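Local atomic coordinates of QdtA (Thermoanaerobacterium thermosaccharolyticum, PDB entry 4ZU5), a protein that belongs to the WxcM-like family of the cupin clan, folds as a sandwich of antiparallel sheets, and holds thymidine in a pocket. Residues M1-V5 with L71-E76; P93-R97 with I122-Y128. All blocks are in the same frame, centred on the assembly; numbering follows the deposited sequence.

Contact 1. Residues M1-V5 with L71-E76; sequences MLYNV and LKIPDE
At one end of the cupin sandwich, Leu2 of the N-terminal arm 1-5 packs on the end of strand 67-73 and the turn after it. The turn is a type II beta turn from Ile73 to Glu76, the hairpin link to strand 76-82, held by Glu76 N to Ile73 O at 2.9 Å and by the return bond from Ile73 N to Glu76 O. No hydrogen bond crosses between the two segments, so the arm is held here by side-chain packing, a worked example of a terminus packed by branched aliphatic groups. Leu2, the centre of an inverse gamma turn, divides its two methyls between different neighbours. CD2 goes to Leu71, lying 3.9 Å from Leu71 CD1, and the two side chains cross at about a right angle. CD1 sits 4.0 Å from both Ile73 CG1 and Glu76 CG, touching the aliphatic part of the glutamate. The side chain reaches this place with CG anti to the backbone N (chi1 -158°). Further along the arm, Val5 and Leu71 meet tip to tip, Val5 CG1 lying 3.8 Å from Leu71 CD1. Val5 also touches Leu89 and Leu71 touches Ile91, both on strand 87-91, which pairs with strand 5-9; the contact thus bridges the two sheets. Ile73 turns its end toward the arm backbone: CG1 takes the position between the backbone N and the carbonyl carbon (chi1 61°), and CD1 lies obliquely to the Tyr3 ring, 4.2 Å from Tyr3 CD1. At the exposed margin Glu76 crosses the Met1 side chain at about a right angle, OE2 beside Met1 CG, while OE1 forms a salt bridge with Lys78. The same Ile73 methyl meets the arm backbone, CD1 3.6 Å from Met1 O.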
ATOM      1  N   MET A   1       2.531  11.433 -26.596  1.00 63.39           N
ATOM      2  CA  MET A   1       1.322  12.289 -26.578  1.00 63.55           C
ATOM      3  C   MET A   1       0.823  12.381 -25.144  1.00 52.56           C
ATOM      4  O   MET A   1       0.795  13.479 -24.602  1.00 43.18           O
ATOM      5  CB  MET A   1       0.243  11.809 -27.571  1.00 71.75           C
ATOM      6  CG  MET A   1      -0.361  12.954 -28.384  1.00 80.85           C
ATOM      7  SD  MET A   1      -0.220  12.800 -30.187  1.00103.36           S
ATOM      8  CE  MET A   1       0.077  14.491 -30.722  1.00 92.58           C
ATOM      9  N   LEU A   2       0.515  11.262 -24.485  1.00 53.08           N
ATOM     10  CA  LEU A   2       0.279  11.358 -23.036  1.00 47.29           C
ATOM     11  C   LEU A   2       1.543  11.389 -22.162  1.00 40.86           C
ATOM     12  O   LEU A   2       1.943  10.406 -21.564  1.00 39.04           O
ATOM     13  CB  LEU A   2      -0.723  10.357 -22.502  1.00 50.98           C
ATOM     14  CG  LEU A   2      -1.236  10.947 -21.175  1.00 52.35           C
ATOM     15  CD1 LEU A   2      -2.302  12.020 -21.313  1.00 55.64           C
ATOM     16  CD2 LEU A   2      -1.776   9.807 -20.341  1.00 58.59           C
ATOM     17  N   TYR A   3       2.030  12.598 -21.974  1.00 35.08           N
ATOM     18  CA  TYR A   3       3.216  12.867 -21.161  1.00 36.03           C
ATOM     19  C   TYR A   3       3.017  12.618 -19.674  1.00 32.97           C
ATOM     20  O   TYR A   3       1.934  12.785 -19.157  1.00 31.93           O
ATOM     21  CB  TYR A   3       3.643  14.316 -21.331  1.00 35.26           C
ATOM     22  CG  TYR A   3       4.116  14.703 -22.707  1.00 40.12           C
ATOM     23  CD1 TYR A   3       3.401  15.606 -23.488  1.00 40.89           C
ATOM     24  CD2 TYR A   3       5.286  14.172 -23.232  1.00 40.83           C
ATOM     25  CE1 TYR A   3       3.836  15.955 -24.758  1.00 40.64           C
ATOM     26  CE2 TYR A   3       5.707  14.499 -24.496  1.00 42.72           C
ATOM     27  CZ  TYR A   3       4.984  15.404 -25.244  1.00 43.73           C
ATOM     28  OH  TYR A   3       5.460  15.715 -26.475  1.00 43.93           O
ATOM     29  N   ASN A   4       4.103  12.311 -18.975  1.00 33.34           N
ATOM     30  CA  ASN A   4       4.197  12.339 -17.521  1.00 31.37           C
ATOM     31  C   ASN A   4       3.436  11.187 -16.870  1.00 32.48           C
ATOM     32  O   ASN A   4       3.018  11.260 -15.700  1.00 31.49           O
ATOM     33  CB  ASN A   4       3.799  13.690 -16.924  1.00 33.32           C
ATOM     34  CG  ASN A   4       4.699  14.838 -17.380  1.00 39.09           C
ATOM     35  OD1 ASN A   4       5.593  14.706 -18.262  1.00 35.14           O
ATOM     36  ND2 ASN A   4       4.499  15.976 -16.745  1.00 39.64           N
ATOM     37  N   VAL A   5       3.303  10.117 -17.623  1.00 32.34           N
ATOM     38  CA  VAL A   5       2.596   8.930 -17.182  1.00 32.83           C
ATOM     39  C   VAL A   5       3.313   7.683 -17.646  1.00 34.58           C
ATOM     40  O   VAL A   5       3.832   7.677 -18.756  1.00 36.13           O
ATOM     41  CB  VAL A   5       1.151   8.967 -17.743  1.00 35.45           C
ATOM     42  CG1 VAL A   5       0.396   7.692 -17.412  1.00 38.60           C
ATOM     43  CG2 VAL A   5       0.417  10.137 -17.132  1.00 36.03           C
ATOM     44  N   LEU A  71      -7.016   9.943 -17.306  1.00 33.09           N
ATOM     45  CA  LEU A  71      -5.902  10.843 -17.274  1.00 33.65           C
ATOM     46  C   LEU A  71      -6.097  11.876 -18.367  1.00 35.33           C
ATOM     47  O   LEU A  71      -6.425  11.540 -19.509  1.00 37.21           O
ATOM     48  CB  LEU A  71      -4.587  10.112 -17.561  1.00 36.62           C
ATOM     49  CG  LEU A  71      -4.386   8.886 -16.674  1.00 39.11           C
ATOM     50  CD1 LEU A  71      -3.366   7.930 -17.282  1.00 45.10           C
ATOM     51  CD2 LEU A  71      -3.952   9.376 -15.324  1.00 37.16           C
ATOM     52  N   LYS A  72      -5.816  13.122 -18.033  1.00 35.60           N
ATOM     53  CA  LYS A  72      -5.845  14.122 -19.069  1.00 40.73           C
ATOM     54  C   LYS A  72      -4.896  15.282 -18.893  1.00 36.43           C
ATOM     55  O   LYS A  72      -4.566  15.715 -17.793  1.00 33.63           O
ATOM     56  CB  LYS A  72      -7.294  14.560 -19.277  1.00 49.30           C
ATOM     57  CG  LYS A  72      -7.661  15.967 -18.900  1.00 56.76           C
ATOM     58  CD  LYS A  72      -9.147  15.956 -18.580  1.00 69.45           C
ATOM     59  CE  LYS A  72      -9.982  16.571 -19.694  1.00 75.63           C
ATOM     60  NZ  LYS A  72     -11.376  16.593 -19.176  1.00 85.42           N
ATOM     61  N   ILE A  73      -4.424  15.768 -20.033  1.00 35.68           N
ATOM     62  CA  ILE A  73      -3.685  16.983 -20.112  1.00 34.64           C
ATOM     63  C   ILE A  73      -4.368  17.715 -21.273  1.00 39.31           C
ATOM     64  O   ILE A  73      -5.207  17.142 -21.973  1.00 36.49           O
ATOM     65  CB  ILE A  73      -2.193  16.713 -20.433  1.00 32.19           C
ATOM     66  CG1 ILE A  73      -1.996  15.995 -21.781  1.00 32.08           C
ATOM     67  CG2 ILE A  73      -1.605  15.810 -19.366  1.00 33.02           C
ATOM     68  CD1 ILE A  73      -0.539  15.742 -22.163  1.00 33.94           C
ATOM     69  N   PRO A  74      -3.925  18.930 -21.546  1.00 41.65           N
ATOM     70  CA  PRO A  74      -4.620  19.652 -22.604  1.00 46.59           C
ATOM     71  C   PRO A  74      -4.586  18.881 -23.923  1.00 46.35           C
ATOM     72  O   PRO A  74      -3.546  18.344 -24.324  1.00 48.79           O
ATOM     73  CB  PRO A  74      -3.855  20.971 -22.666  1.00 44.78           C
ATOM     74  CG  PRO A  74      -3.391  21.157 -21.260  1.00 42.84           C
ATOM     75  CD  PRO A  74      -2.942  19.779 -20.863  1.00 40.36           C
ATOM     76  N   ASP A  75      -5.769  18.738 -24.514  1.00 49.15           N
ATOM     77  CA  ASP A  75      -5.926  18.154 -25.834  1.00 49.95           C
ATOM     78  C   ASP A  75      -5.755  16.650 -25.799  1.00 48.83           C
ATOM     79  O   ASP A  75      -5.890  16.015 -26.824  1.00 48.29           O
ATOM     80  CB  ASP A  75      -4.916  18.756 -26.825  1.00 55.13           C
ATOM     81  CG  ASP A  75      -5.157  20.254 -27.096  1.00 63.26           C
ATOM     82  OD1 ASP A  75      -6.323  20.695 -27.010  1.00 55.57           O
ATOM     83  OD2 ASP A  75      -4.183  20.985 -27.409  1.00 59.67           O
ATOM     84  N   GLU A  76      -5.468  16.044 -24.648  1.00 44.72           N
ATOM     85  CA  GLU A  76      -5.283  14.611 -24.668  1.00 45.20           C
ATOM     86  C   GLU A  76      -5.975  13.934 -23.508  1.00 44.49           C
ATOM     87  O   GLU A  76      -5.949  14.437 -22.402  1.00 43.73           O
ATOM     88  CB  GLU A  76      -3.791  14.310 -24.666  1.00 52.82           C
ATOM     89  CG  GLU A  76      -3.443  12.882 -25.059  1.00 62.86           C
ATOM     90  CD  GLU A  76      -3.776  12.586 -26.511  1.00 68.51           C
ATOM     91  OE1 GLU A  76      -4.645  11.712 -26.759  1.00 62.47           O
ATOM     92  OE2 GLU A  76      -3.190  13.270 -27.381  1.00 74.56           O
TER

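Contact 2. Residues P93-R97 with I122-Y128; sequences PLVWR and IRNYDFY. Unlike the reference sequence in segment 93-97: Leu94 (reference Phe), Val95 (reference Leu).
Trp96 and Tyr128 meet with the tryptophan CB over one face of the tyrosine ring, a CH-pi contact with CB 4.0 Å from the centroid of the Tyr128 ring. Around it the packing is dense. The planes of the two aromatic groups are turned by 46°, neither stacked nor edge-to-face, whereas Tyr125 presents its edge squarely to the indole: its CD1 stands over the centre of the Trp96 ring system, 3.6 Å from Trp96 CE2, with planes at 80° in a T-shaped arrangement. Trp96 extends to this place with CG anti to its backbone N (chi1 -180°), and its far rim points at the carbonyl of Arg123, CH2 lying 3.8 Å from Arg123 O. Its NE1 is engaged by Glu98. The one hydrogen bond between the segments runs from Tyr128 OH to Leu94 O at 2.8 Å, with the hydroxyl above the carbonyl plane. Beside it Leu94 CD2 lies 3.9 Å from Ile122 CD1, an aliphatic patch next to the aromatic cluster.

The solvent side is looser. Arg123 and Asn124 direct their CB atoms away from the strand, and the Arg123 side chain comes within about 4 Å of the bound thymidine. Asn124 spends its side chain on the helix itself: OD1 accepts from Phe127 N at 2.9 Å and, weakly, from Asp126 N. The whole is an N-capped C-terminal helix laid by its first turn against a sheet of the cupin sandwich, with an aromatic cluster at the junction.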
ATOM      1  N   PRO A  93       3.818  15.338 -12.562  1.00 38.98           N
ATOM      2  CA  PRO A  93       3.210  16.654 -12.386  1.00 38.98           C
ATOM      3  C   PRO A  93       2.342  17.058 -13.570  1.00 32.63           C
ATOM      4  O   PRO A  93       2.613  16.682 -14.732  1.00 31.47           O
ATOM      5  CB  PRO A  93       4.420  17.569 -12.293  1.00 42.03           C
ATOM      6  CG  PRO A  93       5.381  16.722 -11.533  1.00 42.98           C
ATOM      7  CD  PRO A  93       5.259  15.394 -12.255  1.00 43.62           C
ATOM      8  N   LEU A  94       1.250  17.701 -13.193  1.00 33.30           N
ATOM      9  CA  LEU A  94       0.378  18.397 -14.109  1.00 34.07           C
ATOM     10  C   LEU A  94      -0.372  17.488 -15.027  1.00 35.59           C
ATOM     11  O   LEU A  94      -0.715  17.846 -16.163  1.00 30.74           O
ATOM     12  CB  LEU A  94       1.171  19.391 -14.929  1.00 33.54           C
ATOM     13  CG  LEU A  94       1.611  20.596 -14.093  1.00 36.04           C
ATOM     14  CD1 LEU A  94       2.402  21.505 -15.000  1.00 39.95           C
ATOM     15  CD2 LEU A  94       0.500  21.364 -13.397  1.00 41.45           C
ATOM     16  N   VAL A  95      -0.737  16.341 -14.490  1.00 32.87           N
ATOM     17  CA  VAL A  95      -1.665  15.490 -15.160  1.00 31.44           C
ATOM     18  C   VAL A  95      -2.936  15.499 -14.323  1.00 33.54           C
ATOM     19  O   VAL A  95      -2.868  15.335 -13.123  1.00 31.50           O
ATOM     20  CB  VAL A  95      -1.120  14.069 -15.212  1.00 31.01           C
ATOM     21  CG1 VAL A  95      -2.167  13.111 -15.760  1.00 31.45           C
ATOM     22  CG2 VAL A  95       0.141  14.007 -16.092  1.00 31.68           C
ATOM     23  N   TRP A  96      -4.092  15.724 -14.952  1.00 31.55           N
ATOM     24  CA  TRP A  96      -5.373  15.739 -14.242  1.00 32.10           C
ATOM     25  C   TRP A  96      -5.885  14.330 -14.210  1.00 33.82           C
ATOM     26  O   TRP A  96      -5.877  13.604 -15.223  1.00 35.30           O
ATOM     27  CB  TRP A  96      -6.384  16.668 -14.986  1.00 36.01           C
ATOM     28  CG  TRP A  96      -7.768  16.805 -14.385  1.00 32.68           C
ATOM     29  CD1 TRP A  96      -8.847  16.046 -14.679  1.00 35.00           C
ATOM     30  CD2 TRP A  96      -8.222  17.778 -13.450  1.00 32.66           C
ATOM     31  NE1 TRP A  96      -9.950  16.459 -13.957  1.00 34.86           N
ATOM     32  CE2 TRP A  96      -9.595  17.532 -13.208  1.00 32.58           C
ATOM     33  CE3 TRP A  96      -7.608  18.787 -12.740  1.00 34.98           C
ATOM     34  CZ2 TRP A  96     -10.348  18.270 -12.301  1.00 34.83           C
ATOM     35  CZ3 TRP A  96      -8.369  19.560 -11.889  1.00 35.31           C
ATOM     36  CH2 TRP A  96      -9.728  19.265 -11.649  1.00 35.58           C
ATOM     37  N   ARG A  97      -6.434  13.926 -13.077  1.00 35.34           N
ATOM     38  CA  ARG A  97      -7.031  12.608 -13.071  1.00 35.09           C
ATOM     39  C   ARG A  97      -8.340  12.480 -12.331  1.00 31.52           C
ATOM     40  O   ARG A  97      -8.632  13.241 -11.411  1.00 37.09           O
ATOM     41  CB  ARG A  97      -6.041  11.541 -12.620  1.00 37.48           C
ATOM     42  CG  ARG A  97      -5.986  11.300 -11.138  1.00 41.66           C
ATOM     43  CD  ARG A  97      -5.631  12.587 -10.434  1.00 46.15           C
ATOM     44  NE  ARG A  97      -4.399  13.226 -10.904  1.00 53.24           N
ATOM     45  CZ  ARG A  97      -3.195  12.989 -10.389  1.00 53.67           C
ATOM     46  NH1 ARG A  97      -3.068  12.087  -9.423  1.00 56.23           N
ATOM     47  NH2 ARG A  97      -2.140  13.674 -10.818  1.00 47.55           N
ATOM     48  N   ILE A 122      -3.941  20.843  -6.885  1.00 46.12           N
ATOM     49  CA  ILE A 122      -4.702  21.698  -7.781  1.00 44.30           C
ATOM     50  C   ILE A 122      -6.104  21.130  -7.952  1.00 42.26           C
ATOM     51  O   ILE A 122      -6.294  20.066  -8.554  1.00 43.98           O
ATOM     52  CB  ILE A 122      -4.094  21.784  -9.173  1.00 45.08           C
ATOM     53  CG1 ILE A 122      -2.662  22.319  -9.118  1.00 48.38           C
ATOM     54  CG2 ILE A 122      -4.954  22.690 -10.041  1.00 46.50           C
ATOM     55  CD1 ILE A 122      -1.963  22.236 -10.461  1.00 50.81           C
ATOM     56  N   ARG A 123      -7.099  21.835  -7.427  1.00 43.51           N
ATOM     57  CA  ARG A 123      -8.483  21.378  -7.538  1.00 44.15           C
ATOM     58  C   ARG A 123      -9.311  22.209  -8.527  1.00 41.30           C
ATOM     59  O   ARG A 123     -10.368  21.805  -8.944  1.00 37.50           O
ATOM     60  CB  ARG A 123      -9.155  21.415  -6.171  1.00 50.57           C
ATOM     61  CG  ARG A 123      -8.761  20.228  -5.318  1.00 59.52           C
ATOM     62  CD  ARG A 123      -8.978  20.473  -3.827  1.00 66.51           C
ATOM     63  NE  ARG A 123      -8.349  19.412  -3.041  1.00 75.06           N
ATOM     64  CZ  ARG A 123      -8.675  18.122  -3.131  1.00 80.93           C
ATOM     65  NH1 ARG A 123      -9.648  17.710  -3.945  1.00 85.96           N
ATOM     66  NH2 ARG A 123      -8.025  17.230  -2.400  1.00 82.15           N
ATOM     67  N   ASN A 124      -8.816  23.373  -8.892  1.00 44.96           N
ATOM     68  CA  ASN A 124      -9.532  24.209  -9.841  1.00 42.29           C
ATOM     69  C   ASN A 124      -9.177  23.825 -11.250  1.00 37.20           C
ATOM     70  O   ASN A 124      -8.049  23.988 -11.693  1.00 36.74           O
ATOM     71  CB  ASN A 124      -9.205  25.676  -9.607  1.00 46.20           C
ATOM     72  CG  ASN A 124     -10.062  26.587 -10.455  1.00 43.57           C
ATOM     73  OD1 ASN A 124      -9.916  26.646 -11.661  1.00 49.05           O
ATOM     74  ND2 ASN A 124     -10.990  27.271  -9.822  1.00 49.61           N
ATOM     75  N   TYR A 125     -10.162  23.339 -11.974  1.00 35.89           N
ATOM     76  CA  TYR A 125      -9.911  22.865 -13.310  1.00 35.02           C
ATOM     77  C   TYR A 125      -9.404  23.957 -14.225  1.00 37.71           C
ATOM     78  O   TYR A 125      -8.523  23.700 -15.037  1.00 36.02           O
ATOM     79  CB  TYR A 125     -11.147  22.183 -13.866  1.00 36.42           C
ATOM     80  CG  TYR A 125     -10.912  21.556 -15.210  1.00 35.75           C
ATOM     81  CD1 TYR A 125     -10.180  20.379 -15.336  1.00 36.66           C
ATOM     82  CD2 TYR A 125     -11.345  22.170 -16.374  1.00 35.40           C
ATOM     83  CE1 TYR A 125      -9.931  19.810 -16.575  1.00 32.58           C
ATOM     84  CE2 TYR A 125     -11.155  21.591 -17.609  1.00 32.99           C
ATOM     85  CZ  TYR A 125     -10.431  20.430 -17.731  1.00 37.77           C
ATOM     86  OH  TYR A 125     -10.152  19.901 -18.966  1.00 34.95           O
ATOM     87  N   ASP A 126      -9.896  25.185 -14.079  1.00 35.97           N
ATOM     88  CA  ASP A 126      -9.427  26.269 -14.976  1.00 38.21           C
ATOM     89  C   ASP A 126      -7.975  26.659 -14.701  1.00 37.72           C
ATOM     90  O   ASP A 126      -7.219  26.944 -15.610  1.00 37.18           O
ATOM     91  CB  ASP A 126     -10.297  27.528 -14.884  1.00 39.75           C
ATOM     92  CG  ASP A 126     -11.714  27.300 -15.388  1.00 39.53           C
ATOM     93  OD1 ASP A 126     -11.934  26.561 -16.366  1.00 36.95           O
ATOM     94  OD2 ASP A 126     -12.627  27.854 -14.766  1.00 43.05           O
ATOM     95  N   PHE A 127      -7.602  26.643 -13.437  1.00 38.93           N
ATOM     96  CA  PHE A 127      -6.225  26.904 -13.061  1.00 42.35           C
ATOM     97  C   PHE A 127      -5.338  25.767 -13.560  1.00 35.89           C
ATOM     98  O   PHE A 127      -4.266  26.014 -14.080  1.00 40.67           O
ATOM     99  CB  PHE A 127      -6.095  27.052 -11.541  1.00 46.90           C
ATOM    100  CG  PHE A 127      -4.684  27.391 -11.091  1.00 53.83           C
ATOM    101  CD1 PHE A 127      -4.079  28.583 -11.502  1.00 52.40           C
ATOM    102  CD2 PHE A 127      -3.931  26.501 -10.312  1.00 53.56           C
ATOM    103  CE1 PHE A 127      -2.769  28.883 -11.143  1.00 53.68           C
ATOM    104  CE2 PHE A 127      -2.635  26.817  -9.920  1.00 54.29           C
ATOM    105  CZ  PHE A 127      -2.052  28.011 -10.331  1.00 50.17           C
ATOM    106  N   TYR A 128      -5.781  24.526 -13.378  1.00 36.63           N
ATOM    107  CA  TYR A 128      -5.042  23.394 -13.881  1.00 37.40           C
ATOM    108  C   TYR A 128      -4.721  23.653 -15.342  1.00 39.85           C
ATOM    109  O   TYR A 128      -3.573  23.654 -15.754  1.00 34.97           O
ATOM    110  CB  TYR A 128      -5.802  22.065 -13.756  1.00 37.69           C
ATOM    111  CG  TYR A 128      -5.173  21.016 -14.602  1.00 37.40           C
ATOM    112  CD1 TYR A 128      -3.941  20.484 -14.259  1.00 37.03           C
ATOM    113  CD2 TYR A 128      -5.711  20.660 -15.815  1.00 38.58           C
ATOM    114  CE1 TYR A 128      -3.277  19.632 -15.106  1.00 37.35           C
ATOM    115  CE2 TYR A 128      -5.058  19.794 -16.661  1.00 41.62           C
ATOM    116  CZ  TYR A 128      -3.840  19.257 -16.290  1.00 39.02           C
ATOM    117  OH  TYR A 128      -3.212  18.423 -17.182  1.00 39.14           O
TER

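How the contacts relate
Contact 2 is the more buried, with five of its eight touching residues buried against two of seven in contact 1; each has two exposed ones. They meet in one sheet, where strands 67-73 and 96-100 are neighbours joined by Lys72 N to Trp96 O at 2.9 Å. Outside the sheet, Asn4 ND2 hydrogen-bonds to Pro93 O, loop to loop. Their chemistry differs with what is being covered: in 1-5 with 71-76 the packing is mostly aliphatic, against a terminal arm, whereas in 93-97 with 122-128, aromatic rings and one tyrosine hydroxyl seat a helix. Strand 67-73 serves both, with Ile73 also touching Tyr128 and Lys72 touching Tyr125.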